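Local coordinates for protein ketosynthase (Streptomyces sp. MSC090213JE08, PDB 6KXD) that is probably the chain-length-factor partner in the ishigamide ketosynthase/chain length factor pair of a highly reducing type II polyketide synthase, with likely 3-oxoacyl-[acyl-carrier-protein] synthase activity, at residues 97-102 against 235-240. Sequence-based numbering, arbitrary orientation.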
ATOM      1  N   GLY B  97     -13.079 -17.726   6.861  1.00 36.39           N
ATOM      2  CA  GLY B  97     -14.345 -17.924   6.116  1.00 40.41           C
ATOM      3  C   GLY B  97     -14.071 -18.200   4.654  1.00 41.61           C
ATOM      4  O   GLY B  97     -14.794 -18.944   3.994  1.00 40.94           O
ATOM      5  N   LEU B  98     -13.014 -17.585   4.113  1.00 38.03           N
ATOM      6  CA  LEU B  98     -12.710 -17.723   2.733  1.00 38.56           C
ATOM      7  C   LEU B  98     -12.049 -19.072   2.451  1.00 40.33           C
ATOM      8  O   LEU B  98     -12.440 -19.730   1.533  1.00 38.20           O
ATOM      9  CB  LEU B  98     -11.810 -16.592   2.271  1.00 38.59           C
ATOM     10  CG  LEU B  98     -11.598 -16.539   0.771  1.00 37.52           C
ATOM     11  CD1 LEU B  98     -12.917 -16.193   0.097  1.00 41.16           C
ATOM     12  CD2 LEU B  98     -10.505 -15.541   0.440  1.00 40.07           C
ATOM     13  N   LEU B  99     -11.043 -19.438   3.246  1.00 37.61           N
ATOM     14  CA  LEU B  99     -10.197 -20.579   2.919  1.00 40.65           C
ATOM     15  C   LEU B  99     -10.678 -21.893   3.553  1.00 38.34           C
ATOM     16  O   LEU B  99     -10.265 -22.952   3.095  1.00 39.99           O
ATOM     17  CB  LEU B  99      -8.775 -20.283   3.373  1.00 36.20           C
ATOM     18  CG  LEU B  99      -8.170 -19.040   2.746  1.00 39.12           C
ATOM     19  CD1 LEU B  99      -6.769 -18.874   3.272  1.00 42.09           C
ATOM     20  CD2 LEU B  99      -8.206 -19.129   1.221  1.00 41.82           C
ATOM     21  N   LEU B 100     -11.425 -21.794   4.632  1.00 38.11           N
ATOM     22  CA  LEU B 100     -11.904 -22.937   5.331  1.00 42.35           C
ATOM     23  C   LEU B 100     -13.409 -23.038   5.113  1.00 48.37           C
ATOM     24  O   LEU B 100     -14.076 -22.046   4.838  1.00 43.21           O
ATOM     25  CB  LEU B 100     -11.620 -22.787   6.811  1.00 41.75           C
ATOM     26  CG  LEU B 100     -10.161 -22.521   7.183  1.00 41.60           C
ATOM     27  CD1 LEU B 100     -10.047 -22.336   8.684  1.00 45.13           C
ATOM     28  CD2 LEU B 100      -9.216 -23.574   6.653  1.00 45.08           C
ATOM     29  N   ASP B 101     -13.939 -24.244   5.302  1.00 43.17           N
ATOM     30  CA  ASP B 101     -15.384 -24.403   5.331  1.00 45.59           C
ATOM     31  C   ASP B 101     -15.851 -24.151   6.760  1.00 37.77           C
ATOM     32  O   ASP B 101     -15.075 -23.769   7.681  1.00 41.75           O
ATOM     33  CB  ASP B 101     -15.818 -25.748   4.732  1.00 47.85           C
ATOM     34  CG  ASP B 101     -15.495 -26.949   5.594  1.00 48.04           C
ATOM     35  OD1 ASP B 101     -15.163 -26.757   6.790  1.00 47.28           O
ATOM     36  OD2 ASP B 101     -15.507 -28.060   5.047  1.00 53.80           O
ATOM     37  N   ALA B 102     -17.148 -24.379   7.001  1.00 46.47           N
ATOM     38  CA  ALA B 102     -17.749 -24.099   8.282  1.00 49.40           C
ATOM     39  C   ALA B 102     -17.169 -25.006   9.378  1.00 47.85           C
ATOM     40  O   ALA B 102     -17.137 -24.607  10.504  1.00 52.71           O
ATOM     41  CB  ALA B 102     -19.265 -24.192   8.184  1.00 50.29           C
ATOM     42  N   LEU B 235     -13.527 -10.389   1.664  1.00 34.14           N
ATOM     43  CA  LEU B 235     -12.470 -11.027   0.936  1.00 33.58           C
ATOM     44  C   LEU B 235     -13.031 -11.941  -0.151  1.00 32.92           C
ATOM     45  O   LEU B 235     -14.124 -12.519   0.042  1.00 37.93           O
ATOM     46  CB  LEU B 235     -11.634 -11.934   1.837  1.00 38.51           C
ATOM     47  CG  LEU B 235     -10.855 -11.282   2.970  1.00 41.67           C
ATOM     48  CD1 LEU B 235     -10.171 -12.377   3.773  1.00 38.97           C
ATOM     49  CD2 LEU B 235      -9.819 -10.296   2.428  1.00 41.66           C
ATOM     50  N   PHE B 236     -12.277 -12.005  -1.240  1.00 35.96           N
ATOM     51  CA  PHE B 236     -12.571 -12.787  -2.420  1.00 36.12           C
ATOM     52  C   PHE B 236     -11.415 -13.702  -2.745  1.00 38.90           C
ATOM     53  O   PHE B 236     -10.237 -13.321  -2.612  1.00 36.33           O
ATOM     54  CB  PHE B 236     -12.833 -11.881  -3.616  1.00 36.13           C
ATOM     55  CG  PHE B 236     -13.836 -10.860  -3.230  1.00 35.69           C
ATOM     56  CD1 PHE B 236     -15.181 -11.221  -3.108  1.00 36.98           C
ATOM     57  CD2 PHE B 236     -13.428  -9.591  -2.885  1.00 36.45           C
ATOM     58  CE1 PHE B 236     -16.111 -10.285  -2.703  1.00 37.32           C
ATOM     59  CE2 PHE B 236     -14.348  -8.675  -2.406  1.00 39.08           C
ATOM     60  CZ  PHE B 236     -15.688  -9.033  -2.317  1.00 42.83           C
ATOM     61  N   LEU B 237     -11.765 -14.919  -3.168  1.00 34.74           N
ATOM     62  CA  LEU B 237     -10.790 -15.773  -3.747  1.00 38.72           C
ATOM     63  C   LEU B 237     -10.884 -15.561  -5.259  1.00 36.44           C
ATOM     64  O   LEU B 237     -11.969 -15.761  -5.850  1.00 39.63           O
ATOM     65  CB  LEU B 237     -11.085 -17.209  -3.289  1.00 39.33           C
ATOM     66  CG  LEU B 237      -9.927 -18.189  -3.508  1.00 43.96           C
ATOM     67  CD1 LEU B 237      -9.584 -18.311  -4.956  1.00 45.83           C
ATOM     68  CD2 LEU B 237      -8.698 -17.742  -2.743  1.00 45.99           C
ATOM     69  N   VAL B 238      -9.816 -15.083  -5.882  1.00 35.24           N
ATOM     70  CA  VAL B 238      -9.748 -14.830  -7.307  1.00 35.52           C
ATOM     71  C   VAL B 238      -8.797 -15.825  -7.984  1.00 38.02           C
ATOM     72  O   VAL B 238      -7.696 -16.071  -7.512  1.00 37.17           O
ATOM     73  CB  VAL B 238      -9.304 -13.378  -7.586  1.00 40.18           C
ATOM     74  CG1 VAL B 238      -9.197 -13.073  -9.063  1.00 43.63           C
ATOM     75  CG2 VAL B 238     -10.258 -12.405  -6.889  1.00 42.62           C
ATOM     76  N   GLU B 239      -9.232 -16.350  -9.122  1.00 41.91           N
ATOM     77  CA  GLU B 239      -8.464 -17.324  -9.920  1.00 43.27           C
ATOM     78  C   GLU B 239      -8.559 -16.916 -11.389  1.00 46.01           C
ATOM     79  O   GLU B 239      -9.343 -16.032 -11.743  1.00 44.57           O
ATOM     80  CB  GLU B 239      -9.033 -18.734  -9.733  1.00 43.40           C
ATOM     81  CG  GLU B 239      -9.406 -19.045  -8.317  1.00 46.16           C
ATOM     82  CD  GLU B 239      -9.642 -20.514  -8.076  1.00 44.42           C
ATOM     83  OE1 GLU B 239     -10.589 -20.843  -7.359  1.00 46.11           O
ATOM     84  OE2 GLU B 239      -8.841 -21.323  -8.633  1.00 47.86           O
ATOM     85  N   GLN B 240      -7.732 -17.543 -12.223  1.00 49.05           N
ATOM     86  CA  GLN B 240      -7.798 -17.386 -13.665  1.00 51.55           C
ATOM     87  C   GLN B 240      -8.903 -18.322 -14.146  1.00 45.55           C
ATOM     88  O   GLN B 240      -9.047 -19.456 -13.627  1.00 46.77           O
ATOM     89  CB  GLN B 240      -6.439 -17.696 -14.293  1.00 54.80           C
ATOM     90  CG  GLN B 240      -5.283 -16.941 -13.664  1.00 65.39           C
ATOM     91  CD  GLN B 240      -4.837 -15.775 -14.505  1.00 73.20           C
ATOM     92  OE1 GLN B 240      -5.510 -14.745 -14.621  1.00 81.55           O
ATOM     93  NE2 GLN B 240      -3.671 -15.945 -15.096  1.00 66.19           N
TER
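L98, in the last turn of helix 86-99, reaches onto strand 229-240 and rests its two methyls between L235 and L237. Its CG lies anti to the backbone N (chi1 -171°), which extends the isobutyl group from the helix toward the strand. The apolar contacts come first: L98 CD2 lies 4.0 Å from CB of L235, while L98 CD1 sits 4.0 Å from CB of L237, and the side chains of L98 and L237 cross at about a right angle. One residue on, L99 adds a methyl-to-methyl touch, CD2 to L237 CD2 at 4.2 Å.

The same leucine also packs against the strand's backbone. L98 CD1 comes within 3.7 Å of the amide N of L237, and L98 CD2 stands 3.8 Å from the carbonyl O of F236. These are van der Waals contacts; the backbone hydrogen bonds run to the neighbouring strands, L237 with T23 and F236 with V202. Cutting L98 back to an alanine would remove both methyls and would probably open a gap over the F236-L237 peptide, leaving L235 CB without the methyl that packs on it.

S26 and L201 also touch L98, from the flanking strands 20-29 and 199-206. F236 points the opposite way, onto helix 332-344, so the strand here lies between helix 86-99 and helix 332-344, consistent with the layered thiolase fold.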